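Local coordinates for putative uncharacterized protein (Staphylococcus aureus, PDB 3R2T) that is a superantigen-like protein of the staphylococcal and streptococcal toxin family, probably secreted, whose own function is not established, at residues A[135-140]-A[231-236]; A[204-209]-A[222-227]; A[154-159]-A[169-174]; A[211-216]-A[239-244]. One frame throughout, in Å; residues are numbered along the deposited sequence.

Interaction 1: residues A[135-140]-A[231-236]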
loop_
_atom_site.group_PDB
_atom_site.type_symbol
_atom_site.label_atom_id
_atom_site.label_comp_id
_atom_site.label_asym_id
_atom_site.label_seq_id
_atom_site.Cartn_x
_atom_site.Cartn_y
_atom_site.Cartn_z
ATOM N N SER A 135 -8.058 -1.978 -1.114
ATOM C CA SER A 135 -8.557 -2.378 0.189
ATOM C C SER A 135 -7.756 -3.569 0.713
ATOM O O SER A 135 -7.091 -4.278 -0.068
ATOM C CB SER A 135 -10.041 -2.733 0.097
ATOM O OG SER A 135 -10.598 -3.006 1.374
ATOM N N VAL A 136 -7.835 -3.782 2.031
ATOM C CA VAL A 136 -7.099 -4.853 2.706
ATOM C C VAL A 136 -7.951 -6.017 3.193
ATOM O O VAL A 136 -8.870 -5.830 3.964
ATOM C CB VAL A 136 -6.362 -4.322 3.946
ATOM C CG1 VAL A 136 -5.650 -5.455 4.665
ATOM C CG2 VAL A 136 -5.381 -3.208 3.556
ATOM N N SER A 137 -7.624 -7.219 2.730
ATOM C CA SER A 137 -8.290 -8.448 3.163
ATOM C C SER A 137 -9.828 -8.361 3.157
ATOM O O SER A 137 -10.413 -7.916 2.162
ATOM C CB SER A 137 -7.730 -8.837 4.517
ATOM O OG SER A 137 -6.320 -8.958 4.429
ATOM N N GLY A 138 -10.483 -8.776 4.242
ATOM C CA GLY A 138 -11.951 -8.754 4.304
ATOM C C GLY A 138 -12.592 -9.808 3.420
ATOM O O GLY A 138 -13.721 -9.643 2.979
ATOM N N VAL A 139 -11.873 -10.900 3.169
ATOM C CA VAL A 139 -12.356 -11.967 2.308
ATOM C C VAL A 139 -12.840 -13.143 3.126
ATOM O O VAL A 139 -12.179 -13.530 4.064
ATOM C CB VAL A 139 -11.231 -12.479 1.373
ATOM C CG1 VAL A 139 -11.785 -13.542 0.424
ATOM C CG2 VAL A 139 -10.589 -11.317 0.541
ATOM N N THR A 140 -13.983 -13.713 2.737
ATOM C CA THR A 140 -14.600 -14.877 3.397
ATOM C C THR A 140 -15.336 -15.757 2.376
ATOM O O THR A 140 -15.468 -15.384 1.200
ATOM C CB THR A 140 -15.714 -14.411 4.357
ATOM O OG1 THR A 140 -16.617 -13.561 3.636
ATOM C CG2 THR A 140 -15.167 -13.624 5.527
ATOM N N ARG A 231 -4.986 -7.941 10.997
ATOM C CA ARG A 231 -6.133 -8.595 11.638
ATOM C C ARG A 231 -7.370 -8.609 10.746
ATOM O O ARG A 231 -8.358 -9.317 11.027
ATOM C CB ARG A 231 -6.495 -7.901 12.942
ATOM C CG ARG A 231 -5.418 -7.972 13.980
ATOM C CD ARG A 231 -5.844 -7.191 15.234
ATOM N NE ARG A 231 -6.856 -7.914 15.990
ATOM C CZ ARG A 231 -7.492 -7.436 17.055
ATOM N NH1 ARG A 231 -7.257 -6.196 17.497
ATOM N NH2 ARG A 231 -8.380 -8.204 17.676
ATOM N N MET A 232 -7.313 -7.851 9.659
ATOM C CA MET A 232 -8.459 -7.720 8.773
ATOM C C MET A 232 -8.812 -8.982 7.988
ATOM O O MET A 232 -9.854 -9.030 7.331
ATOM C CB MET A 232 -8.242 -6.543 7.849
ATOM C CG MET A 232 -8.267 -5.216 8.578
ATOM S SD MET A 232 -7.871 -3.890 7.439
ATOM C CE MET A 232 -8.160 -2.449 8.507
ATOM N N ALA A 233 -7.950 -9.993 8.047
ATOM C CA ALA A 233 -8.217 -11.252 7.381
ATOM C C ALA A 233 -8.805 -12.275 8.352
ATOM O O ALA A 233 -9.178 -13.346 7.910
ATOM C CB ALA A 233 -6.949 -11.815 6.734
ATOM N N ASP A 234 -8.886 -11.963 9.653
ATOM C CA ASP A 234 -9.453 -12.913 10.639
ATOM C C ASP A 234 -10.938 -13.095 10.375
ATOM O O ASP A 234 -11.652 -12.129 10.162
ATOM C CB ASP A 234 -9.259 -12.452 12.086
ATOM C CG ASP A 234 -7.811 -12.521 12.549
ATOM O OD1 ASP A 234 -6.886 -12.696 11.722
ATOM O OD2 ASP A 234 -7.596 -12.395 13.776
ATOM N N VAL A 235 -11.398 -14.341 10.405
ATOM C CA VAL A 235 -12.780 -14.648 10.103
ATOM C C VAL A 235 -13.423 -15.306 11.300
ATOM O O VAL A 235 -12.809 -16.129 11.977
ATOM C CB VAL A 235 -12.892 -15.566 8.850
ATOM C CG1 VAL A 235 -12.211 -14.905 7.640
ATOM C CG2 VAL A 235 -12.262 -16.968 9.106
ATOM N N ILE A 236 -14.678 -14.936 11.539
ATOM C CA ILE A 236 -15.461 -15.424 12.657
ATOM C C ILE A 236 -16.771 -16.102 12.225
ATOM O O ILE A 236 -17.490 -15.607 11.332
ATOM C CB ILE A 236 -15.815 -14.220 13.548
ATOM C CG1 ILE A 236 -14.533 -13.481 13.966
ATOM C CG2 ILE A 236 -16.585 -14.650 14.762
ATOM C CD1 ILE A 236 -14.818 -12.177 14.706
HETATM O O HOH W 1 -9.807 -13.852 5.111
#

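Interaction 2: residues A[204-209]-A[222-227]. With SO4 (sulfate ion), chain C.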
loop_
_atom_site.group_PDB
_atom_site.type_symbol
_atom_site.label_atom_id
_atom_site.label_comp_id
_atom_site.label_asym_id
_atom_site.label_seq_id
_atom_site.Cartn_x
_atom_site.Cartn_y
_atom_site.Cartn_z
ATOM N N ALA A 204 -16.874 10.771 22.508
ATOM C CA ALA A 204 -16.277 9.485 22.820
ATOM C C ALA A 204 -15.021 9.514 21.985
ATOM O O ALA A 204 -15.057 9.947 20.837
ATOM C CB ALA A 204 -17.183 8.341 22.405
ATOM N N ASP A 205 -13.916 9.053 22.552
ATOM C CA ASP A 205 -12.630 9.116 21.868
ATOM C C ASP A 205 -11.819 7.819 21.995
ATOM O O ASP A 205 -11.101 7.415 21.080
ATOM C CB ASP A 205 -11.861 10.264 22.525
ATOM C CG ASP A 205 -10.718 10.773 21.689
ATOM O OD1 ASP A 205 -10.264 11.911 21.969
ATOM O OD2 ASP A 205 -10.297 10.072 20.744
ATOM N N LYS A 206 -11.924 7.187 23.150
ATOM C CA LYS A 206 -11.193 5.987 23.439
ATOM C C LYS A 206 -12.207 4.919 23.807
ATOM O O LYS A 206 -13.391 5.202 23.930
ATOM C CB LYS A 206 -10.248 6.246 24.616
ATOM C CG LYS A 206 -9.251 7.382 24.372
ATOM C CD LYS A 206 -8.305 7.623 25.539
ATOM C CE LYS A 206 -7.285 8.702 25.159
ATOM N NZ LYS A 206 -6.315 9.034 26.254
ATOM N N GLY A 207 -11.737 3.698 23.987
ATOM C CA GLY A 207 -12.610 2.597 24.338
ATOM C C GLY A 207 -12.241 1.306 23.633
ATOM O O GLY A 207 -11.130 1.145 23.124
ATOM N N ARG A 208 -13.182 0.379 23.610
ATOM C CA ARG A 208 -12.960 -0.913 22.982
ATOM C C ARG A 208 -14.243 -1.600 22.576
ATOM O O ARG A 208 -15.317 -1.293 23.093
ATOM C CB ARG A 208 -12.241 -1.856 23.948
ATOM C CG ARG A 208 -13.004 -2.088 25.253
ATOM C CD ARG A 208 -12.394 -3.232 26.077
ATOM N NE ARG A 208 -13.024 -3.382 27.393
ATOM C CZ ARG A 208 -12.831 -4.415 28.220
ATOM N NH1 ARG A 208 -12.054 -5.444 27.867
ATOM N NH2 ARG A 208 -13.442 -4.434 29.402
ATOM N N ILE A 209 -14.092 -2.551 21.657
ATOM C CA ILE A 209 -15.170 -3.387 21.194
ATOM C C ILE A 209 -14.727 -4.773 21.589
ATOM O O ILE A 209 -13.587 -5.150 21.307
ATOM C CB ILE A 209 -15.319 -3.374 19.658
ATOM C CG1 ILE A 209 -15.479 -1.957 19.122
ATOM C CG2 ILE A 209 -16.489 -4.304 19.203
ATOM C CD1 ILE A 209 -15.386 -1.900 17.600
ATOM N N ASP A 222 -9.213 -2.052 20.015
ATOM C CA ASP A 222 -9.036 -0.766 20.646
ATOM C C ASP A 222 -9.547 0.316 19.697
ATOM O O ASP A 222 -9.155 0.377 18.531
ATOM C CB ASP A 222 -7.557 -0.595 20.933
ATOM C CG ASP A 222 -7.224 0.668 21.705
ATOM O OD1 ASP A 222 -8.077 1.561 21.930
ATOM O OD2 ASP A 222 -6.056 0.744 22.093
ATOM N N LEU A 223 -10.438 1.163 20.191
ATOM C CA LEU A 223 -11.005 2.243 19.382
ATOM C C LEU A 223 -10.073 3.449 19.182
ATOM O O LEU A 223 -10.419 4.356 18.416
ATOM C CB LEU A 223 -12.305 2.750 20.015
ATOM C CG LEU A 223 -13.490 1.789 20.064
ATOM C CD1 LEU A 223 -14.641 2.429 20.822
ATOM C CD2 LEU A 223 -13.923 1.371 18.636
ATOM N N SER A 224 -8.917 3.471 19.854
ATOM C CA SER A 224 -7.953 4.599 19.732
ATOM C C SER A 224 -7.234 4.663 18.396
ATOM O O SER A 224 -6.681 5.704 18.046
ATOM C CB SER A 224 -6.878 4.504 20.814
ATOM O OG SER A 224 -7.471 4.579 22.090
ATOM N N ASP A 225 -7.190 3.541 17.676
ATOM C CA ASP A 225 -6.523 3.495 16.366
ATOM C C ASP A 225 -7.269 2.543 15.413
ATOM O O ASP A 225 -8.133 1.796 15.844
ATOM C CB ASP A 225 -5.039 3.109 16.523
ATOM C CG ASP A 225 -4.837 1.688 17.080
ATOM O OD1 ASP A 225 -5.842 0.949 17.255
ATOM O OD2 ASP A 225 -3.657 1.317 17.333
ATOM N N LYS A 226 -6.948 2.605 14.126
ATOM C CA LYS A 226 -7.603 1.780 13.120
ATOM C C LYS A 226 -7.322 0.307 13.396
ATOM O O LYS A 226 -6.325 -0.032 13.965
ATOM C CB LYS A 226 -7.093 2.169 11.714
ATOM C CG LYS A 226 -7.808 1.447 10.541
ATOM C CD LYS A 226 -7.206 1.760 9.144
ATOM C CE LYS A 226 -7.312 3.240 8.758
ATOM N NZ LYS A 226 -6.694 3.522 7.393
ATOM N N LEU A 227 -8.210 -0.578 13.014
ATOM C CA LEU A 227 -7.945 -1.996 13.216
ATOM C C LEU A 227 -6.634 -2.371 12.502
ATOM O O LEU A 227 -6.438 -1.986 11.351
ATOM C CB LEU A 227 -9.077 -2.811 12.595
ATOM C CG LEU A 227 -8.948 -4.335 12.686
ATOM C CD1 LEU A 227 -8.902 -4.833 14.160
ATOM C CD2 LEU A 227 -10.095 -4.981 11.931
HETATM S S SO4 C . -3.353 3.927 9.292
HETATM O O1 SO4 C . -2.286 4.923 9.352
HETATM O O2 SO4 C . -2.883 2.658 9.851
HETATM O O3 SO4 C . -4.448 4.390 10.127
HETATM O O4 SO4 C . -3.812 3.722 7.912
HETATM O O HOH W 2 -8.796 3.223 23.739
#

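Interaction 3: residues A[154-159]-A[169-174]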
loop_
_atom_site.group_PDB
_atom_site.type_symbol
_atom_site.label_atom_id
_atom_site.label_comp_id
_atom_site.label_asym_id
_atom_site.label_seq_id
_atom_site.Cartn_x
_atom_site.Cartn_y
_atom_site.Cartn_z
ATOM N N PRO A 154 -27.088 -11.079 17.473
ATOM C CA PRO A 154 -26.571 -11.018 18.826
ATOM C C PRO A 154 -26.720 -9.597 19.379
ATOM O O PRO A 154 -26.702 -8.625 18.609
ATOM C CB PRO A 154 -25.094 -11.348 18.634
ATOM C CG PRO A 154 -24.791 -10.825 17.225
ATOM C CD PRO A 154 -26.020 -11.154 16.456
ATOM N N ASN A 155 -26.888 -9.465 20.698
ATOM C CA ASN A 155 -27.030 -8.144 21.297
ATOM C C ASN A 155 -25.734 -7.373 21.173
ATOM O O ASN A 155 -24.645 -7.938 21.290
ATOM C CB ASN A 155 -27.407 -8.210 22.783
ATOM C CG ASN A 155 -27.678 -6.812 23.389
ATOM O OD1 ASN A 155 -28.184 -5.920 22.712
ATOM N ND2 ASN A 155 -27.352 -6.638 24.666
ATOM N N LEU A 156 -25.877 -6.083 20.901
ATOM C CA LEU A 156 -24.766 -5.153 20.818
ATOM C C LEU A 156 -25.043 -4.276 22.046
ATOM O O LEU A 156 -26.046 -3.578 22.092
ATOM C CB LEU A 156 -24.807 -4.313 19.547
ATOM C CG LEU A 156 -23.842 -3.117 19.477
ATOM C CD1 LEU A 156 -22.396 -3.529 19.676
ATOM C CD2 LEU A 156 -23.994 -2.383 18.156
ATOM N N LEU A 157 -24.206 -4.369 23.070
ATOM C CA LEU A 157 -24.386 -3.568 24.262
ATOM C C LEU A 157 -23.384 -2.432 24.224
ATOM O O LEU A 157 -22.176 -2.664 24.166
ATOM C CB LEU A 157 -24.164 -4.418 25.506
ATOM C CG LEU A 157 -24.295 -3.690 26.843
ATOM C CD1 LEU A 157 -25.690 -3.107 27.019
ATOM C CD2 LEU A 157 -23.963 -4.661 27.984
ATOM N N VAL A 158 -23.871 -1.201 24.256
ATOM C CA VAL A 158 -22.977 -0.041 24.233
ATOM C C VAL A 158 -23.053 0.613 25.604
ATOM O O VAL A 158 -24.156 0.942 26.063
ATOM C CB VAL A 158 -23.379 0.946 23.152
ATOM C CG1 VAL A 158 -22.428 2.174 23.123
ATOM C CG2 VAL A 158 -23.407 0.233 21.806
ATOM N N LYS A 159 -21.884 0.800 26.234
ATOM C CA LYS A 159 -21.795 1.365 27.566
ATOM C C LYS A 159 -20.705 2.407 27.803
ATOM O O LYS A 159 -19.707 2.494 27.085
ATOM C CB LYS A 159 -21.529 0.275 28.589
ATOM C CG LYS A 159 -22.472 -0.853 28.571
ATOM C CD LYS A 159 -22.304 -1.690 29.840
ATOM C CE LYS A 159 -20.891 -2.194 30.028
ATOM N NZ LYS A 159 -20.779 -2.944 31.301
ATOM N N ILE A 169 -26.932 0.781 26.874
ATOM C CA ILE A 169 -27.936 0.704 25.808
ATOM C C ILE A 169 -27.813 -0.519 24.878
ATOM O O ILE A 169 -26.747 -0.771 24.305
ATOM C CB ILE A 169 -27.861 2.000 24.923
ATOM C CG1 ILE A 169 -27.947 3.259 25.808
ATOM C CG2 ILE A 169 -28.952 2.007 23.838
ATOM C CD1 ILE A 169 -28.087 4.611 25.034
ATOM N N ASP A 170 -28.916 -1.261 24.729
ATOM C CA ASP A 170 -28.969 -2.417 23.824
ATOM C C ASP A 170 -29.234 -1.915 22.438
ATOM O O ASP A 170 -30.244 -1.273 22.208
ATOM C CB ASP A 170 -30.097 -3.380 24.179
ATOM C CG ASP A 170 -29.844 -4.117 25.451
ATOM O OD1 ASP A 170 -28.719 -4.001 25.974
ATOM O OD2 ASP A 170 -30.765 -4.830 25.924
ATOM N N GLU A 171 -28.322 -2.197 21.518
ATOM C CA GLU A 171 -28.468 -1.773 20.134
ATOM C C GLU A 171 -28.756 -2.980 19.280
ATOM O O GLU A 171 -28.167 -4.046 19.485
ATOM C CB GLU A 171 -27.175 -1.105 19.636
ATOM C CG GLU A 171 -26.881 0.280 20.216
ATOM C CD GLU A 171 -27.824 1.377 19.684
ATOM O OE1 GLU A 171 -28.488 1.173 18.640
ATOM O OE2 GLU A 171 -27.888 2.456 20.307
ATOM N N PHE A 172 -29.671 -2.835 18.329
ATOM C CA PHE A 172 -29.963 -3.931 17.400
ATOM C C PHE A 172 -28.771 -4.056 16.453
ATOM O O PHE A 172 -28.246 -3.048 15.989
ATOM C CB PHE A 172 -31.239 -3.668 16.590
ATOM C CG PHE A 172 -31.530 -4.745 15.591
ATOM C CD1 PHE A 172 -32.082 -5.954 16.002
ATOM C CD2 PHE A 172 -31.236 -4.564 14.241
ATOM C CE1 PHE A 172 -32.344 -6.966 15.091
ATOM C CE2 PHE A 172 -31.493 -5.574 13.315
ATOM C CZ PHE A 172 -32.050 -6.777 13.740
ATOM N N PHE A 173 -28.323 -5.277 16.189
ATOM C CA PHE A 173 -27.211 -5.501 15.278
ATOM C C PHE A 173 -27.499 -6.824 14.604
ATOM O O PHE A 173 -27.984 -7.752 15.242
ATOM C CB PHE A 173 -25.889 -5.570 16.043
ATOM C CG PHE A 173 -24.667 -5.456 15.169
ATOM C CD1 PHE A 173 -23.880 -6.562 14.887
ATOM C CD2 PHE A 173 -24.305 -4.224 14.629
ATOM C CE1 PHE A 173 -22.748 -6.437 14.088
ATOM C CE2 PHE A 173 -23.182 -4.088 13.825
ATOM C CZ PHE A 173 -22.406 -5.171 13.549
ATOM N N PHE A 174 -27.245 -6.914 13.313
ATOM C CA PHE A 174 -27.491 -8.154 12.612
ATOM C C PHE A 174 -26.309 -8.457 11.716
ATOM O O PHE A 174 -25.664 -7.556 11.168
ATOM C CB PHE A 174 -28.786 -8.093 11.790
ATOM C CG PHE A 174 -28.648 -7.337 10.502
ATOM C CD1 PHE A 174 -28.662 -8.013 9.284
ATOM C CD2 PHE A 174 -28.476 -5.964 10.500
ATOM C CE1 PHE A 174 -28.524 -7.327 8.083
ATOM C CE2 PHE A 174 -28.332 -5.272 9.304
ATOM C CZ PHE A 174 -28.359 -5.958 8.092
HETATM O O HOH W 3 -29.130 -6.881 18.306
HETATM O O HOH W 4 -29.652 -5.659 20.712
#

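Interaction 4: residues A[211-216]-A[239-244]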
loop_
_atom_site.group_PDB
_atom_site.type_symbol
_atom_site.label_atom_id
_atom_site.label_comp_id
_atom_site.label_asym_id
_atom_site.label_seq_id
_atom_site.Cartn_x
_atom_site.Cartn_y
_atom_site.Cartn_z
ATOM N N ILE A 211 -15.906 -8.793 21.270
ATOM C CA ILE A 211 -16.796 -9.775 20.664
ATOM C C ILE A 211 -16.650 -11.047 21.495
ATOM O O ILE A 211 -15.572 -11.628 21.558
ATOM C CB ILE A 211 -16.424 -10.021 19.190
ATOM C CG1 ILE A 211 -16.546 -8.708 18.390
ATOM C CG2 ILE A 211 -17.314 -11.111 18.564
ATOM C CD1 ILE A 211 -15.900 -8.747 17.003
ATOM N N ASN A 212 -17.720 -11.461 22.161
ATOM C CA ASN A 212 -17.688 -12.656 22.991
ATOM C C ASN A 212 -18.276 -13.842 22.239
ATOM O O ASN A 212 -19.354 -13.721 21.676
ATOM C CB ASN A 212 -18.451 -12.401 24.301
ATOM C CG ASN A 212 -17.717 -11.447 25.224
ATOM O OD1 ASN A 212 -16.573 -11.694 25.588
ATOM N ND2 ASN A 212 -18.382 -10.365 25.628
ATOM N N MET A 213 -17.555 -14.965 22.234
ATOM C CA MET A 213 -17.963 -16.192 21.538
ATOM C C MET A 213 -18.589 -17.188 22.514
ATOM O O MET A 213 -18.375 -17.097 23.707
ATOM C CB MET A 213 -16.744 -16.833 20.885
ATOM C CG MET A 213 -15.889 -15.865 20.035
ATOM S SD MET A 213 -16.823 -15.083 18.711
ATOM C CE MET A 213 -17.231 -16.563 17.751
ATOM N N LYS A 214 -19.364 -18.135 22.002
ATOM C CA LYS A 214 -20.017 -19.123 22.854
ATOM C C LYS A 214 -19.026 -19.995 23.599
ATOM O O LYS A 214 -19.318 -20.413 24.682
ATOM C CB LYS A 214 -21.038 -19.969 22.079
ATOM C CG LYS A 214 -22.232 -19.141 21.604
ATOM C CD LYS A 214 -23.247 -19.961 20.841
ATOM C CE LYS A 214 -24.391 -19.083 20.337
ATOM N NZ LYS A 214 -25.288 -19.859 19.403
ATOM N N ASP A 215 -17.848 -20.239 23.034
ATOM C CA ASP A 215 -16.814 -21.027 23.720
ATOM C C ASP A 215 -15.973 -20.172 24.713
ATOM O O ASP A 215 -14.956 -20.636 25.211
ATOM C CB ASP A 215 -15.884 -21.706 22.707
ATOM C CG ASP A 215 -14.999 -20.714 21.954
ATOM O OD1 ASP A 215 -14.949 -19.520 22.316
ATOM O OD2 ASP A 215 -14.331 -21.142 20.993
ATOM N N GLU A 216 -16.378 -18.916 24.931
ATOM C CA GLU A 216 -15.743 -17.997 25.888
ATOM C C GLU A 216 -14.491 -17.215 25.455
ATOM O O GLU A 216 -14.022 -16.328 26.178
ATOM C CB GLU A 216 -15.571 -18.655 27.258
ATOM C CG GLU A 216 -16.919 -18.885 27.951
ATOM C CD GLU A 216 -16.780 -19.553 29.302
ATOM O OE1 GLU A 216 -16.068 -20.579 29.399
ATOM O OE2 GLU A 216 -17.410 -19.066 30.262
ATOM N N GLU A 239 -22.528 -17.685 13.875
ATOM C CA GLU A 239 -23.414 -18.467 14.726
ATOM C C GLU A 239 -22.817 -18.617 16.138
ATOM O O GLU A 239 -23.538 -18.751 17.124
ATOM C CB GLU A 239 -23.679 -19.826 14.083
ATOM C CG GLU A 239 -24.674 -20.714 14.822
ATOM C CD GLU A 239 -24.065 -21.486 15.960
ATOM O OE1 GLU A 239 -22.915 -21.963 15.799
ATOM O OE2 GLU A 239 -24.750 -21.654 16.998
ATOM N N GLN A 240 -21.497 -18.547 16.230
ATOM C CA GLN A 240 -20.826 -18.722 17.505
ATOM C C GLN A 240 -20.611 -17.451 18.307
ATOM O O GLN A 240 -20.021 -17.513 19.363
ATOM C CB GLN A 240 -19.512 -19.472 17.292
ATOM C CG GLN A 240 -19.731 -20.973 16.920
ATOM C CD GLN A 240 -20.274 -21.776 18.074
ATOM O OE1 GLN A 240 -19.720 -21.746 19.158
ATOM N NE2 GLN A 240 -21.348 -22.524 17.843
ATOM N N ILE A 241 -21.074 -16.302 17.813
ATOM C CA ILE A 241 -20.931 -15.045 18.561
ATOM C C ILE A 241 -22.035 -14.997 19.603
ATOM O O ILE A 241 -23.204 -15.063 19.248
ATOM C CB ILE A 241 -21.078 -13.814 17.658
ATOM C CG1 ILE A 241 -19.927 -13.745 16.652
ATOM C CG2 ILE A 241 -21.139 -12.550 18.488
ATOM C CD1 ILE A 241 -20.072 -12.607 15.640
ATOM N N LYS A 242 -21.665 -14.912 20.885
ATOM C CA LYS A 242 -22.642 -14.828 21.967
ATOM C C LYS A 242 -23.187 -13.402 22.126
ATOM O O LYS A 242 -24.377 -13.199 22.299
ATOM C CB LYS A 242 -22.017 -15.242 23.288
ATOM C CG LYS A 242 -23.062 -15.439 24.412
ATOM C CD LYS A 242 -22.414 -15.983 25.688
ATOM C CE LYS A 242 -23.470 -16.544 26.667
ATOM N NZ LYS A 242 -22.843 -17.147 27.895
ATOM N N ASN A 243 -22.299 -12.427 22.126
ATOM C CA ASN A 243 -22.701 -11.019 22.251
ATOM C C ASN A 243 -21.543 -10.120 21.885
ATOM O O ASN A 243 -20.412 -10.591 21.673
ATOM C CB ASN A 243 -23.247 -10.694 23.666
ATOM C CG ASN A 243 -22.230 -10.950 24.761
ATOM O OD1 ASN A 243 -21.171 -10.334 24.798
ATOM N ND2 ASN A 243 -22.558 -11.864 25.673
ATOM N N ILE A 244 -21.818 -8.833 21.790
ATOM C CA ILE A 244 -20.794 -7.857 21.461
ATOM C C ILE A 244 -20.989 -6.705 22.434
ATOM O O ILE A 244 -22.117 -6.246 22.634
ATOM C CB ILE A 244 -20.958 -7.369 20.029
ATOM C CG1 ILE A 244 -20.943 -8.576 19.055
ATOM C CG2 ILE A 244 -19.872 -6.334 19.674
ATOM C CD1 ILE A 244 -21.360 -8.253 17.654
#

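Interaction 1: residues A[135-140]-A[231-236]
M232 reaches across to V136. Its CB starts beside S137, 4.1 Å from S137 CB. CG lies anti to the carbonyl carbon (chi1 -68°), and the chain runs on extended. This carries SD to V136, where it sits 3.8 Å from V136 CB and nearly as close to CG1. The two side chains cross at about a right angle. CE then passes to L227 of the same chain. V136 is also packed by F148 of the second subunit.

The backbones meet at one hydrogen bond. G138 N donates to M232 O at 3.2 Å, and the donor stands above the carbonyl plane, 45° out of it. The bond is bent at the hydrogen (143°). S137 CB lies over the same carbonyl, 3.5 Å from M232 O. S137 OG passes A233 CB at 3.7 Å, but its polar partner is D107. Further on, water 1 donates to V139 O and to A233 O, bridging the two backbones. V235 CG1 closes the contact against T140 CG2 at 3.9 Å, while T140 OG1 bonds to K177.

R231 to D234 form a type I turn. The contact is buried. It joins strand 133-141 of the OB-fold domain to the turn leading into strand 235-237 of the beta-grasp domain, and to the first residue of that strand. It is part of the domain interface of the two-domain superantigen fold.

Interaction 2: residues A[204-209]-A[222-227]
The D222 carboxylate lies next to the G207 carbonyl. D222 OD1 and G207 O are only neighbours, 3.3 Å apart, since both are acceptors. One face of the carboxylate, at OD1, takes the backbone N of S224 at 2.9 Å, with the donor 56° out of the carboxylate plane. This is an Asx turn. With CG anti to the backbone N (chi1 -175°), the carboxylate swings back over its own turn, where S224 N holds OD1. Water 2 accepts from G207 N and lies within bonding distance of D222 OD1. L223 N donates to G207 O at 3.0 Å along a nearly straight N-H (170°), from above the carbonyl plane.

L223 supplies the apolar part. Its CB and CG lie against the G207 peptide. CD1 comes 3.8 Å from R208 N. CD2 meets CG1 of I209 at 3.7 Å, and the two side chains cross at about a right angle. I209 and L223 both face helix 182-197. R208 makes a salt bridge with E220.

K226 leaves the contact. Its NZ donates to O4 of a sulfate, probably from the crystallisation liquor, and makes a salt bridge with E125. S150 N of the second subunit holds the same sulfate.

R208 and D222 form an antiparallel non-hydrogen-bonded pair. This is the open end of a beta hairpin, strands 207-213 and 218-222, at the edge of the beta-grasp sheet.

Interaction 3: residues A[154-159]-A[169-174]
P154 and F173 meet at the start of the pairing, where water 3 accepts from F173 N and lies beside P154 O. N155 follows. Its ND2 makes a weak hydrogen bond to D170 OD1 at 3.2 Å. N155 is modelled in two conformers, so this bond is tentative. L156 pairs with E171. E171 N donates to L156 O at 2.7 Å and almost straight, whereas the return bond from L156 N to E171 O is weak. CG of L156 is anti to the backbone N (chi1 169°). This places CD2 3.7 Å from E171 CB and 4.0 Å from F173 CD2. L157 pairs with D170 on the other face, and its CD1 lies 3.3 Å from D170 OD1. V158 and I169 are joined by two bonds of 2.9 Å, V158 N to I169 O and I169 N to V158 O. V158 CG2 also rests on E171 CG.

The bent E171 side chain takes its carboxylate to K196 and Y197 of helix 182-197. L156 and F173 pack against the same helix. This hairpin forms one edge of the beta-grasp sheet: strand 156-160 runs beside strand 241-248, and strand 167-171 is outermost within the chain.

Interaction 4: residues A[211-216]-A[239-244]
N212 and N243 pair through three hydrogen bonds. Their backbones join by N212 N to N243 O at 2.9 Å and N243 N to N212 O at 3.2 Å. The side chains add a bond from N212 ND2 to N243 OD1, 2.9 Å long and in the carbonyl plane, with the two amide planes 76° apart. N243 has chi1 60°, with CG between the backbone N and the carbonyl carbon, and this places the amide beside N212. K242 N also donates to N212 O, at 2.7 Å. Two successive residues thus face N212, a classic beta bulge. Past the bulge, K214 N donates to Q240 O.

Charge comes next. K214 runs extended along the 239-240 backbone, and its NZ bonds to E239 O and makes a salt bridge with E239 OE2 at 3.0 Å. Q240 NE2 holds the other oxygen, E239 OE1, at 2.6 Å.

Among the apolar groups, I211 and I244 pair on the opposite face from the asparagines. I211 CG2 also meets I241 CG2 at 4.1 Å. Separately, the bent M213 chain puts SD 4.0 Å from I241 CG1.

This is the antiparallel pairing of strands 207-213 and 241-248, bulged at one end, within the mixed sheet of the beta-grasp fold.

In the fold
Interaction 1 spans the two domains, while interactions 2, 3 and 4 all belong to the beta-grasp domain. The latter three reach one five-stranded mixed sheet. Interactions 2 and 4 share strand 207-213, with centres about 20 Å apart. Interactions 3 and 4 are neighbours, centres about 13 Å apart, because strand 156-160 runs beside strand 241-248. Along the chain, interaction 3 closes before interactions 2 and 4 open, and the segments of those two alternate. Residues 135-140 precede all the others. Interaction 1 touches interaction 2 through M232 and L227, and interaction 4 through I236. Through these residues the interface packs onto the loop and sheet strands of interactions 2 and 4.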